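Local coordinates for probable aminotransferase (PDB 5YKR), which is a probable class-III aminotransferase of the pyridoxal phosphate-dependent kind, carrying its cofactor on a modified lysine, at residues A[171-177]-A[196-202]; A[204-208]-A[235-241]; A[226-231]-A[261-265]. All coordinates share one frame; numbering follows the deposited sequence.

Interaction 1 of 3, residues A[171-177]-A[196-202]; sequences DESQVEF and HATTTRL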
ATOM      1  N   ASP A 171       0.957  -1.228  13.263  1.00 11.12           N
ATOM      2  CA  ASP A 171       0.255  -1.051  14.557  1.00 11.31           C
ATOM      3  C   ASP A 171       1.136  -1.385  15.737  1.00 12.24           C
ATOM      4  O   ASP A 171       1.070  -0.685  16.753  1.00 11.68           O
ATOM      5  CB  ASP A 171      -0.987  -1.946  14.571  1.00 12.57           C
ATOM      6  CG  ASP A 171      -2.101  -1.504  13.603  1.00 13.72           C
ATOM      7  OD1 ASP A 171      -2.058  -0.416  13.007  1.00 14.40           O
ATOM      8  OD2 ASP A 171      -3.104  -2.266  13.486  1.00 18.33           O
ATOM      9  N   GLU A 172       2.006  -2.389  15.618  1.00 13.26           N
ATOM     10  CA  GLU A 172       2.889  -2.786  16.730  1.00 14.90           C
ATOM     11  C   GLU A 172       3.855  -1.680  17.147  1.00 12.69           C
ATOM     12  O   GLU A 172       4.375  -1.716  18.265  1.00 15.01           O
ATOM     13  CB  GLU A 172       3.755  -4.012  16.411  1.00 19.90           C
ATOM     14  CG  GLU A 172       3.079  -5.217  15.926  1.00 25.22           C
ATOM     15  CD  GLU A 172       3.166  -5.253  14.424  1.00 27.12           C
ATOM     16  OE1 GLU A 172       2.518  -4.355  13.838  1.00 26.40           O
ATOM     17  OE2 GLU A 172       3.863  -6.136  13.857  1.00 31.39           O
ATOM     18  N   SER A 173       4.116  -0.723  16.250  1.00 10.27           N
ATOM     19  CA  SER A 173       5.026   0.362  16.572  1.00  9.41           C
ATOM     20  C   SER A 173       4.383   1.550  17.259  1.00  9.83           C
ATOM     21  O   SER A 173       5.089   2.472  17.680  1.00 10.79           O
ATOM     22  CB  SER A 173       5.708   0.904  15.278  1.00 10.71           C
ATOM     23  OG  SER A 173       4.797   1.632  14.437  1.00 10.36           O
ATOM     24  N   GLN A 174       3.047   1.550  17.351  1.00  9.87           N
ATOM     25  CA  GLN A 174       2.267   2.737  17.762  1.00  9.47           C
ATOM     26  C   GLN A 174       2.155   2.775  19.299  1.00  9.41           C
ATOM     27  O   GLN A 174       1.074   2.686  19.871  1.00  9.61           O
ATOM     28  CB  GLN A 174       0.897   2.759  17.127  1.00  9.49           C
ATOM     29  CG  GLN A 174       0.879   2.635  15.603  1.00  9.88           C
ATOM     30  CD  GLN A 174       1.240   3.873  14.833  1.00 10.02           C
ATOM     31  OE1 GLN A 174       1.752   4.864  15.415  1.00 10.93           O
ATOM     32  NE2 GLN A 174       0.959   3.867  13.513  1.00 11.03           N
ATOM     33  N   VAL A 175       3.310   2.994  19.931  1.00  9.76           N
ATOM     34  CA  VAL A 175       3.460   2.998  21.384  1.00  9.42           C
ATOM     35  C   VAL A 175       4.311   4.192  21.787  1.00 10.32           C
ATOM     36  O   VAL A 175       5.056   4.739  20.965  1.00 11.10           O
ATOM     37  CB  VAL A 175       4.071   1.705  21.945  1.00 10.88           C
ATOM     38  CG1 VAL A 175       3.095   0.540  21.797  1.00 11.87           C
ATOM     39  CG2 VAL A 175       5.396   1.407  21.291  1.00 11.21           C
ATOM     40  N   GLU A 176       4.215   4.567  23.063  1.00  9.17           N
ATOM     41  CA  GLU A 176       5.074   5.606  23.660  1.00  9.78           C
ATOM     42  C   GLU A 176       5.267   5.276  25.127  1.00  9.89           C
ATOM     43  O   GLU A 176       4.568   4.429  25.684  1.00 10.07           O
ATOM     44  CB  GLU A 176       4.466   6.997  23.501  1.00 10.79           C
ATOM     45  CG  GLU A 176       3.223   7.233  24.335  1.00 11.42           C
ATOM     46  CD  GLU A 176       2.518   8.531  24.013  1.00 13.25           C
ATOM     47  OE1 GLU A 176       2.532   8.946  22.854  1.00 15.00           O
ATOM     48  OE2 GLU A 176       1.859   9.099  24.947  1.00 19.41           O
ATOM     49  N   PHE A 177       6.211   5.976  25.758  1.00  9.77           N
ATOM     50  CA  PHE A 177       6.346   5.872  27.210  1.00 10.41           C
ATOM     51  C   PHE A 177       5.435   6.921  27.866  1.00 11.32           C
ATOM     52  O   PHE A 177       5.461   8.095  27.492  1.00 12.25           O
ATOM     53  CB  PHE A 177       7.749   6.100  27.659  1.00 10.37           C
ATOM     54  CG  PHE A 177       8.693   4.936  27.429  1.00 10.65           C
ATOM     55  CD1 PHE A 177       8.401   3.699  27.976  1.00 11.49           C
ATOM     56  CD2 PHE A 177       9.874   5.070  26.727  1.00 11.82           C
ATOM     57  CE1 PHE A 177       9.237   2.625  27.787  1.00 11.95           C
ATOM     58  CE2 PHE A 177      10.704   4.010  26.555  1.00 11.96           C
ATOM     59  CZ  PHE A 177      10.392   2.783  27.089  1.00 11.57           C
ATOM     60  N   HIS A 196      -0.313  -4.304  23.205  1.00 15.62           N
ATOM     61  CA  HIS A 196       1.068  -4.139  22.758  1.00 12.64           C
ATOM     62  C   HIS A 196       2.083  -4.841  23.670  1.00 13.99           C
ATOM     63  O   HIS A 196       3.180  -5.166  23.220  1.00 13.97           O
ATOM     64  CB  HIS A 196       1.461  -2.681  22.642  1.00 12.70           C
ATOM     65  CG  HIS A 196       0.786  -1.964  21.530  1.00 12.07           C
ATOM     66  ND1 HIS A 196       1.301  -1.860  20.237  1.00 15.20           N
ATOM     67  CD2 HIS A 196      -0.356  -1.239  21.535  1.00 12.77           C
ATOM     68  CE1 HIS A 196       0.450  -1.156  19.510  1.00 11.72           C
ATOM     69  NE2 HIS A 196      -0.551  -0.766  20.271  1.00 16.73           N
ATOM     70  N   ALA A 197       1.732  -5.128  24.920  1.00 15.91           N
ATOM     71  CA  ALA A 197       2.641  -5.923  25.733  1.00 17.82           C
ATOM     72  C   ALA A 197       2.951  -7.305  25.120  1.00 17.55           C
ATOM     73  O   ALA A 197       3.990  -7.902  25.432  1.00 20.65           O
ATOM     74  CB  ALA A 197       2.062  -6.092  27.134  1.00 19.96           C
ATOM     75  N   THR A 198       2.069  -7.814  24.267  1.00 15.84           N
ATOM     76  CA  THR A 198       2.286  -9.094  23.630  1.00 17.09           C
ATOM     77  C   THR A 198       3.089  -9.025  22.335  1.00 16.41           C
ATOM     78  O   THR A 198       3.598 -10.036  21.877  1.00 20.17           O
ATOM     79  CB  THR A 198       0.958  -9.836  23.358  1.00 21.23           C
ATOM     80  OG1 THR A 198       0.297  -9.264  22.233  1.00 23.48           O
ATOM     81  CG2 THR A 198       0.034  -9.815  24.597  1.00 20.86           C
ATOM     82  N   THR A 199       3.189  -7.829  21.729  1.00 14.46           N
ATOM     83  CA  THR A 199       3.848  -7.657  20.434  1.00 14.19           C
ATOM     84  C   THR A 199       5.130  -6.852  20.438  1.00 12.71           C
ATOM     85  O   THR A 199       5.906  -6.948  19.484  1.00 13.55           O
ATOM     86  CB  THR A 199       2.908  -6.950  19.435  1.00 15.38           C
ATOM     87  OG1 THR A 199       2.524  -5.683  19.939  1.00 16.31           O
ATOM     88  CG2 THR A 199       1.632  -7.760  19.236  1.00 19.61           C
ATOM     89  N   THR A 200       5.357  -6.040  21.467  1.00 11.72           N
ATOM     90  CA  THR A 200       6.312  -4.964  21.385  1.00 11.24           C
ATOM     91  C   THR A 200       7.088  -4.783  22.685  1.00 12.11           C
ATOM     92  O   THR A 200       6.512  -4.885  23.775  1.00 13.65           O
ATOM     93  CB  THR A 200       5.574  -3.639  21.051  1.00 11.28           C
ATOM     94  OG1 THR A 200       4.652  -3.849  19.976  1.00 12.14           O
ATOM     95  CG2 THR A 200       6.504  -2.486  20.782  1.00 10.78           C
ATOM     96  N   ARG A 201       8.395  -4.504  22.533  1.00 10.29           N
ATOM     97  CA  ARG A 201       9.229  -3.995  23.620  1.00 10.96           C
ATOM     98  C   ARG A 201       9.722  -2.616  23.191  1.00 11.04           C
ATOM     99  O   ARG A 201      10.206  -2.432  22.074  1.00 15.28           O
ATOM    100  CB  ARG A 201      10.346  -4.933  24.015  1.00 11.52           C
ATOM    101  CG  ARG A 201       9.857  -6.244  24.616  1.00 12.37           C
ATOM    102  CD  ARG A 201      11.033  -7.141  25.052  1.00 12.77           C
ATOM    103  NE  ARG A 201      10.580  -8.413  25.631  1.00 12.54           N
ATOM    104  CZ  ARG A 201      10.076  -8.524  26.856  1.00 12.44           C
ATOM    105  NH1 ARG A 201      10.010  -7.465  27.686  1.00 11.84           N
ATOM    106  NH2 ARG A 201       9.664  -9.683  27.277  1.00 12.87           N
ATOM    107  N   LEU A 202       9.527  -1.629  24.044  1.00 10.73           N
ATOM    108  CA  LEU A 202       9.892  -0.238  23.756  1.00 10.10           C
ATOM    109  C   LEU A 202      11.145   0.157  24.511  1.00 10.49           C
ATOM    110  O   LEU A 202      11.303  -0.159  25.701  1.00 10.94           O
ATOM    111  CB  LEU A 202       8.742   0.658  24.121  1.00 10.37           C
ATOM    112  CG  LEU A 202       8.870   2.126  23.761  1.00 11.13           C
ATOM    113  CD1 LEU A 202       9.005   2.319  22.244  1.00 11.61           C
ATOM    114  CD2 LEU A 202       7.709   2.990  24.329  1.00 10.92           C
TER
HETATM  115  O   HOH W   1      -1.754   2.220  19.366  1.00 11.71           O
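Thr200 OG1 donates to the backbone carbonyl of Glu172, with 2.7 Å between Thr200 OG1 and Glu172 O. The hydroxyl lies in the carbonyl plane, on a lone pair of the oxygen, and the C=O...O angle is 129°. Thr200 turns OG1 beside its backbone N, away from its carbonyl carbon, which sets the hydroxyl against the carbonyl of the middle residue of the 3-10 turn 171-173. Next to that bond Glu172 CG rests on Thr199 CB, the two side chains crossing at about a right angle; the carboxylate turns off to a salt bridge with Arg151. The ring of His196 slips in beside the turn. One methyl of Val175 covers a face of it, CG1 standing 3.6 Å from the ring centroid of His196 in a CH-pi contact displaced toward the rim. His196 ND1 is buried here and has no polar partner in the model. A water lies 2.9 Å from Gln174 O and, as a weak link, near His196 NE2. The other methyl of Val175, CG2, meets Leu202 CD1 at 3.8 Å. Leu202 continues the contact toward Phe177: its CD2 stands over the centre of the Phe177 ring, 3.6 Å from the centroid and 2° off the normal. With CG anti to the backbone N (chi1 -174°), the leucine branch extends straight across to that ring. Strand 200-203 is one of the two outermost strands of the seven-stranded mixed sheet within this chain and pairs with strand 158-162, whereas strand 175-177 belongs to a two-stranded hairpin with 183-185. Met183 of that hairpin touches Val175, Thr200 and Leu202, and Asp171 makes a salt bridge to Arg148 of the second subunit, so the contact joins the sheet edge to the hairpin beside the dimer interface.

Interaction 2 of 3, residues A[204-208]-A[235-241]; sequences EFNDL and VPPAEGF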
ATOM      1  N   GLU A 204      14.224   3.609  24.606  1.00 12.39           N
ATOM      2  CA  GLU A 204      14.683   4.895  24.049  1.00 12.57           C
ATOM      3  C   GLU A 204      15.887   4.633  23.141  1.00 12.27           C
ATOM      4  O   GLU A 204      16.733   3.749  23.406  1.00 12.45           O
ATOM      5  CB  GLU A 204      15.125   5.889  25.136  1.00 14.08           C
ATOM      6  CG  GLU A 204      14.007   6.520  25.941  1.00 15.50           C
ATOM      7  CD  GLU A 204      13.104   7.475  25.212  1.00 14.47           C
ATOM      8  OE1 GLU A 204      13.347   7.875  24.059  1.00 15.50           O
ATOM      9  OE2 GLU A 204      12.070   7.830  25.817  1.00 15.06           O
ATOM     10  N   PHE A 205      15.987   5.447  22.092  1.00 12.53           N
ATOM     11  CA  PHE A 205      17.207   5.472  21.234  1.00 13.13           C
ATOM     12  C   PHE A 205      18.421   5.806  22.096  1.00 13.44           C
ATOM     13  O   PHE A 205      18.291   6.437  23.168  1.00 13.52           O
ATOM     14  CB  PHE A 205      16.997   6.513  20.141  1.00 13.29           C
ATOM     15  CG  PHE A 205      17.769   6.332  18.861  1.00 12.87           C
ATOM     16  CD1 PHE A 205      17.580   5.242  18.064  1.00 12.97           C
ATOM     17  CD2 PHE A 205      18.565   7.391  18.349  1.00 14.29           C
ATOM     18  CE1 PHE A 205      18.212   5.122  16.852  1.00 13.49           C
ATOM     19  CE2 PHE A 205      19.165   7.288  17.114  1.00 14.24           C
ATOM     20  CZ  PHE A 205      19.006   6.136  16.371  1.00 14.29           C
ATOM     21  N   ASN A 206      19.608   5.378  21.667  1.00 12.72           N
ATOM     22  CA  ASN A 206      20.852   5.742  22.343  1.00 14.00           C
ATOM     23  C   ASN A 206      20.936   5.221  23.789  1.00 14.92           C
ATOM     24  O   ASN A 206      21.493   5.886  24.693  1.00 17.10           O
ATOM     25  CB  ASN A 206      21.094   7.262  22.266  1.00 14.38           C
ATOM     26  CG  ASN A 206      21.429   7.711  20.876  1.00 13.94           C
ATOM     27  OD1 ASN A 206      22.090   6.964  20.145  1.00 15.11           O
ATOM     28  ND2 ASN A 206      21.019   8.926  20.510  1.00 14.45           N
ATOM     29  N   ASP A 207      20.350   4.038  24.011  1.00 14.58           N
ATOM     30  CA  ASP A 207      20.364   3.424  25.352  1.00 14.86           C
ATOM     31  C   ASP A 207      20.658   1.921  25.244  1.00 15.08           C
ATOM     32  O   ASP A 207      19.750   1.062  25.166  1.00 15.69           O
ATOM     33  CB  ASP A 207      19.020   3.709  26.020  1.00 15.74           C
ATOM     34  CG  ASP A 207      18.975   3.318  27.484  1.00 17.05           C
ATOM     35  OD1 ASP A 207      19.885   2.608  27.986  1.00 18.20           O
ATOM     36  OD2 ASP A 207      17.960   3.781  28.112  1.00 21.01           O
ATOM     37  N   LEU A 208      21.942   1.611  25.165  1.00 15.61           N
ATOM     38  CA  LEU A 208      22.379   0.274  24.963  1.00 17.35           C
ATOM     39  C   LEU A 208      22.076  -0.661  26.145  1.00 18.61           C
ATOM     40  O   LEU A 208      21.766  -1.827  25.937  1.00 17.10           O
ATOM     41  CB  LEU A 208      23.865   0.225  24.593  1.00 18.30           C
ATOM     42  CG  LEU A 208      24.198   0.858  23.231  1.00 18.72           C
ATOM     43  CD1 LEU A 208      25.704   1.042  23.060  1.00 23.01           C
ATOM     44  CD2 LEU A 208      23.623   0.047  22.088  1.00 18.75           C
ATOM     45  N   VAL A 235      16.986  12.995  15.671  1.00 12.41           N
ATOM     46  CA  VAL A 235      17.739  12.436  16.795  1.00 12.68           C
ATOM     47  C   VAL A 235      18.933  11.676  16.239  1.00 13.31           C
ATOM     48  O   VAL A 235      18.806  10.540  15.712  1.00 14.06           O
ATOM     49  CB  VAL A 235      16.890  11.508  17.699  1.00 12.53           C
ATOM     50  CG1 VAL A 235      17.725  11.121  18.924  1.00 13.45           C
ATOM     51  CG2 VAL A 235      15.552  12.164  18.065  1.00 13.05           C
ATOM     52  N   PRO A 236      20.115  12.286  16.310  1.00 13.91           N
ATOM     53  CA  PRO A 236      21.274  11.554  15.830  1.00 14.09           C
ATOM     54  C   PRO A 236      21.657  10.375  16.704  1.00 14.47           C
ATOM     55  O   PRO A 236      21.441  10.411  17.930  1.00 15.34           O
ATOM     56  CB  PRO A 236      22.409  12.613  15.934  1.00 16.94           C
ATOM     57  CG  PRO A 236      21.734  13.907  16.073  1.00 19.59           C
ATOM     58  CD  PRO A 236      20.445  13.643  16.756  1.00 16.20           C
ATOM     59  N   PRO A 237      22.207   9.318  16.130  1.00 13.76           N
ATOM     60  CA  PRO A 237      22.788   8.248  16.927  1.00 14.60           C
ATOM     61  C   PRO A 237      24.039   8.762  17.662  1.00 15.33           C
ATOM     62  O   PRO A 237      24.828   9.530  17.110  1.00 18.00           O
ATOM     63  CB  PRO A 237      23.104   7.179  15.875  1.00 15.09           C
ATOM     64  CG  PRO A 237      23.408   7.955  14.643  1.00 13.10           C
ATOM     65  CD  PRO A 237      22.517   9.165  14.685  1.00 13.71           C
ATOM     66  N   ALA A 238      24.165   8.374  18.926  1.00 15.65           N
ATOM     67  CA  ALA A 238      25.305   8.714  19.726  1.00 17.48           C
ATOM     68  C   ALA A 238      26.546   8.005  19.217  1.00 18.70           C
ATOM     69  O   ALA A 238      26.474   6.984  18.532  1.00 17.98           O
ATOM     70  CB  ALA A 238      25.070   8.310  21.178  1.00 17.01           C
ATOM     71  N   GLU A 239      27.705   8.555  19.569  1.00 20.60           N
ATOM     72  CA  GLU A 239      28.963   7.869  19.296  1.00 20.49           C
ATOM     73  C   GLU A 239      28.901   6.452  19.867  1.00 20.25           C
ATOM     74  O   GLU A 239      28.561   6.244  21.054  1.00 20.85           O
ATOM     75  CB  GLU A 239      30.123   8.666  19.908  1.00 24.12           C
ATOM     76  CG  GLU A 239      31.464   8.047  19.664  1.00 26.82           C
ATOM     77  CD  GLU A 239      31.857   8.046  18.207  1.00 30.10           C
ATOM     78  OE1 GLU A 239      31.380   8.912  17.430  1.00 32.31           O
ATOM     79  OE2 GLU A 239      32.679   7.174  17.856  1.00 38.62           O
ATOM     80  N   GLY A 240      29.238   5.483  19.052  1.00 19.44           N
ATOM     81  CA  GLY A 240      29.227   4.075  19.487  1.00 19.20           C
ATOM     82  C   GLY A 240      27.875   3.369  19.431  1.00 17.32           C
ATOM     83  O   GLY A 240      27.805   2.155  19.638  1.00 19.93           O
ATOM     84  N   PHE A 241      26.791   4.103  19.166  1.00 18.21           N
ATOM     85  CA  PHE A 241      25.446   3.468  19.265  1.00 15.31           C
ATOM     86  C   PHE A 241      25.247   2.393  18.209  1.00 15.09           C
ATOM     87  O   PHE A 241      24.855   1.260  18.501  1.00 15.64           O
ATOM     88  CB  PHE A 241      24.324   4.494  19.201  1.00 15.64           C
ATOM     89  CG  PHE A 241      22.959   3.871  19.212  1.00 14.99           C
ATOM     90  CD1 PHE A 241      22.483   3.277  20.350  1.00 16.02           C
ATOM     91  CD2 PHE A 241      22.162   3.855  18.073  1.00 14.80           C
ATOM     92  CE1 PHE A 241      21.240   2.657  20.369  1.00 16.21           C
ATOM     93  CE2 PHE A 241      20.919   3.247  18.090  1.00 16.35           C
ATOM     94  CZ  PHE A 241      20.454   2.647  19.253  1.00 16.32           C
TER
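Asn206 spends both ends of its side-chain amide on the backbone of 235-241. Its ND2 donates to the carbonyl of Pro236, 3.0 Å from Asn206 ND2 to Pro236 O, with the acceptor in the amide plane and the N-H...O angle 165°. In return Asn206 OD1 accepts the backbone N-H of Ala238 at 2.8 Å between Asn206 OD1 and Ala238 N; the approach is nearly straight at hydrogen (175°), but the donor stands above the amide carbonyl plane. ND2 has a second acceptor in Arg396 O. The same OD1 also lies over a face of the Phe241 ring, 3.3 Å from Phe241 CG, with amide and ring planes almost perpendicular. Two helix starts meet here. Asp207 is the N-cap of helix 208-215, its OD1 taking the N-H of Ala210, and Gly240 occupies the N-cap position of helix 241-251, its positive phi suiting glycine. The contact thus joins the loops that lead from strands 200-203 and 220-225 of the large mixed sheet of the aminotransferase fold into helices. Phe241, from the first turn of its helix, points toward 204-208: its edge meets the face of Phe205 in a tilted edge-to-face pair, centroids 4.8 Å apart, planes at 55°, with Phe205 CE1 and Phe241 CE2 3.5 Å apart. Phe205 reaches this place because its ring runs anti to the backbone N, and its CD2 atom also meets Val235 CG1 at 3.9 Å, while Phe162 makes a further edge-to-face pair with it. On the other flank, Leu208 CD2 comes up to Phe241 CD1 at 3.8 Å. Within 235-241 the amide of Phe241 is satisfied by Ala238 O, 3.0 Å from Phe241 N.

Interaction 3 of 3, residues A[226-231]-A[261-265]; sequences EPFMTN and THTIS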
ATOM      1  N   GLU A 226      14.907   3.586  12.303  1.00  9.21           N
ATOM      2  CA  GLU A 226      15.694   4.457  11.430  1.00  9.27           C
ATOM      3  C   GLU A 226      17.125   4.464  11.968  1.00  9.98           C
ATOM      4  O   GLU A 226      17.351   4.331  13.177  1.00 11.22           O
ATOM      5  CB  GLU A 226      15.160   5.870  11.417  1.00 10.88           C
ATOM      6  CG  GLU A 226      13.773   6.030  10.812  1.00  9.69           C
ATOM      7  CD  GLU A 226      13.448   7.504  10.725  1.00  9.93           C
ATOM      8  OE1 GLU A 226      12.961   8.082  11.763  1.00 10.50           O
ATOM      9  OE2 GLU A 226      13.709   8.123   9.668  1.00 11.18           O
ATOM     10  N   PRO A 227      18.117   4.678  11.098  1.00 10.73           N
ATOM     11  CA  PRO A 227      19.494   4.808  11.611  1.00 11.35           C
ATOM     12  C   PRO A 227      19.800   6.148  12.270  1.00 10.85           C
ATOM     13  O   PRO A 227      20.822   6.304  12.946  1.00 13.00           O
ATOM     14  CB  PRO A 227      20.334   4.568  10.349  1.00 11.10           C
ATOM     15  CG  PRO A 227      19.483   5.085   9.229  1.00 11.62           C
ATOM     16  CD  PRO A 227      18.058   4.805   9.619  1.00 10.91           C
ATOM     17  N   PHE A 228      18.901   7.101  12.039  1.00 11.00           N
ATOM     18  CA  PHE A 228      18.991   8.477  12.537  1.00 11.01           C
ATOM     19  C   PHE A 228      17.524   8.880  12.580  1.00 11.15           C
ATOM     20  O   PHE A 228      16.850   8.766  11.548  1.00 10.84           O
ATOM     21  CB  PHE A 228      19.858   9.241  11.521  1.00 12.74           C
ATOM     22  CG  PHE A 228      20.216  10.649  11.885  1.00 14.22           C
ATOM     23  CD1 PHE A 228      19.278  11.648  12.005  1.00 19.46           C
ATOM     24  CD2 PHE A 228      21.562  10.985  11.969  1.00 14.02           C
ATOM     25  CE1 PHE A 228      19.668  12.942  12.308  1.00 22.32           C
ATOM     26  CE2 PHE A 228      21.972  12.257  12.283  1.00 15.36           C
ATOM     27  CZ  PHE A 228      21.015  13.232  12.437  1.00 20.23           C
ATOM     28  N   MET A 229      16.976   9.181  13.769  1.00 12.24           N
ATOM     29  CA  MET A 229      15.527   9.373  13.827  1.00 11.72           C
ATOM     30  C   MET A 229      15.157  10.688  13.145  1.00 12.43           C
ATOM     31  O   MET A 229      15.856  11.699  13.312  1.00 11.97           O
ATOM     32  CB  MET A 229      14.995   9.331  15.262  1.00 11.55           C
ATOM     33  CG  MET A 229      15.420   8.103  16.008  1.00 12.10           C
ATOM     34  SD  MET A 229      14.744   7.981  17.701  1.00 12.67           S
ATOM     35  CE  MET A 229      12.988   7.735  17.392  1.00 13.08           C
ATOM     36  N   THR A 230      14.064  10.695  12.406  1.00 11.23           N
ATOM     37  CA  THR A 230      13.635  11.869  11.643  1.00 11.39           C
ATOM     38  C   THR A 230      12.200  12.250  11.833  1.00 11.53           C
ATOM     39  O   THR A 230      11.739  13.218  11.240  1.00 13.45           O
ATOM     40  CB  THR A 230      13.859  11.675  10.128  1.00 11.08           C
ATOM     41  OG1 THR A 230      12.990  10.650   9.645  1.00 11.29           O
ATOM     42  CG2 THR A 230      15.327  11.339   9.830  1.00 12.78           C
ATOM     43  N   ASN A 231      11.484  11.534  12.695  1.00 11.91           N
ATOM     44  CA  ASN A 231      10.047  11.729  12.832  1.00 12.84           C
ATOM     45  C   ASN A 231       9.617  12.246  14.203  1.00 14.80           C
ATOM     46  O   ASN A 231       8.466  12.074  14.601  1.00 16.57           O
ATOM     47  CB  ASN A 231       9.335  10.451  12.405  1.00 13.36           C
ATOM     48  CG  ASN A 231       9.449  10.168  10.912  1.00 13.61           C
ATOM     49  OD1 ASN A 231       9.954   9.070  10.448  1.00 18.65           O
ATOM     50  ND2 ASN A 231       8.923  11.076  10.164  1.00 15.51           N
ATOM     51  N   THR A 261      13.653   5.172   4.787  1.00  8.12           N
ATOM     52  CA  THR A 261      12.654   5.926   4.003  1.00  8.96           C
ATOM     53  C   THR A 261      12.903   7.453   3.986  1.00  9.72           C
ATOM     54  O   THR A 261      12.602   8.126   3.001  1.00 10.44           O
ATOM     55  CB  THR A 261      11.252   5.514   4.456  1.00  8.83           C
ATOM     56  OG1 THR A 261      11.063   4.116   4.182  1.00  9.48           O
ATOM     57  CG2 THR A 261      10.170   6.301   3.762  1.00  9.22           C
ATOM     58  N   HIS A 262      13.378   8.000   5.114  1.00  8.89           N
ATOM     59  CA  HIS A 262      13.875   9.379   5.186  1.00  9.65           C
ATOM     60  C   HIS A 262      15.374   9.508   5.104  1.00 10.33           C
ATOM     61  O   HIS A 262      15.868  10.465   4.478  1.00 11.60           O
ATOM     62  CB  HIS A 262      13.370  10.112   6.407  1.00 10.01           C
ATOM     63  CG  HIS A 262      11.946  10.531   6.345  1.00 10.53           C
ATOM     64  ND1 HIS A 262      11.247  10.920   7.475  1.00 10.56           N
ATOM     65  CD2 HIS A 262      11.126  10.770   5.294  1.00 11.11           C
ATOM     66  CE1 HIS A 262      10.033  11.312   7.121  1.00 12.37           C
ATOM     67  NE2 HIS A 262       9.923  11.230   5.803  1.00 12.98           N
ATOM     68  N   THR A 263      16.128   8.638   5.760  1.00  9.46           N
ATOM     69  CA  THR A 263      17.581   8.779   5.841  1.00 10.62           C
ATOM     70  C   THR A 263      18.293   8.496   4.514  1.00 10.39           C
ATOM     71  O   THR A 263      19.502   8.733   4.434  1.00 11.66           O
ATOM     72  CB  THR A 263      18.168   7.986   6.984  1.00 10.05           C
ATOM     73  OG1 THR A 263      17.841   6.606   6.797  1.00 10.60           O
ATOM     74  CG2 THR A 263      17.621   8.487   8.341  1.00 11.75           C
ATOM     75  N   ILE A 264      17.525   8.094   3.485  1.00  9.73           N
ATOM     76  CA  ILE A 264      18.037   8.103   2.116  1.00  9.95           C
ATOM     77  C   ILE A 264      18.503   9.513   1.696  1.00 11.06           C
ATOM     78  O   ILE A 264      19.276   9.671   0.732  1.00 10.84           O
ATOM     79  CB  ILE A 264      16.980   7.508   1.164  1.00  9.85           C
ATOM     80  CG1 ILE A 264      17.531   7.210  -0.237  1.00 10.12           C
ATOM     81  CG2 ILE A 264      15.760   8.415   1.092  1.00 10.33           C
ATOM     82  CD1 ILE A 264      18.712   6.237  -0.261  1.00 11.09           C
ATOM     83  N   SER A 265      18.117  10.554   2.445  1.00 10.92           N
ATOM     84  CA  SER A 265      18.714  11.870   2.273  1.00 11.37           C
ATOM     85  C   SER A 265      20.229  11.921   2.469  1.00 11.73           C
ATOM     86  O   SER A 265      20.865  12.884   2.000  1.00 11.95           O
ATOM     87  CB  SER A 265      18.023  12.891   3.178  1.00 13.49           C
ATOM     88  OG  SER A 265      18.333  12.643   4.536  1.00 15.87           O
TER
HETATM   89  O   HOH W   2      14.536   6.859   7.514  1.00  9.77           O
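His262 and Thr230 approach at a slant, and the imidazole presents its ND1 to the threonine hydroxyl. The N-H of His262 ND1 is donated to Thr230 OG1 at 2.8 Å, with the oxygen only 3° out of the ring plane. Thr230 OG1 in turn gives its own proton to the syn lone pair of Glu226 OE2, 2.6 Å from Thr230 OG1, so a chain of bonds runs from imidazole to hydroxyl to carboxylate. Glu226 OE1 meanwhile accepts the backbone N-H of Thr230 from above the carboxylate plane, and these two bonds from one residue hold the carboxylate against rotation. Its plane is turned 61° from that of the imidazole. A water, donating to Glu226 OE2 at 2.6 Å and accepting from Thr263 N at 3.0 Å, carries the link on to the second loop. Asn231 crosses His262 at about a right angle, amide and ring planes 43° apart, and its ND2 stops at the ring edge, 3.2 Å from His262 CE1. Farther along, Pro227 meets the Thr263 hydroxyl with its CG, 3.3 Å from Thr263 OG1. That hydroxyl sits between the backbone N and carbonyl carbon of Thr263 and is bonded to Glu260, while the methyl CG2 is turned to Phe228 O, 3.3 Å away. Asn231 OD1 also has a weak hydrogen bond to O3 of the modified residue LLP at position 286, which puts this loop beside the cofactor. The loops follow neighbouring parallel strands 220-225 and 255-259, and strand 378-382, through Ile382, packs against Thr230 and Thr263, with helix 270-275 reaching Pro227 and Phe228 by Tyr271.

Overall arrangement
The three contacts belong to the class-III aminotransferase region, and each has at least one segment on, or just after, a strand of the seven-stranded mixed sheet. Interaction 1 closes along the chain before the other two open, while the segments of interactions 2 and 3 alternate. Centres of interactions 1 and 2 lie about 20 Å apart, as do those of 1 and 3; those of 2 and 3 are about 14 Å apart. Interaction 1 touches 2 where Phe177 packs on Glu204, and 2 joins 3 through Phe205 on Met229, Pro237 on Phe228 and a probable hydrogen bond from Val235 N to Met229 O. Together they run from the sheet edge near the second subunit inward to the cofactor-bearing centre.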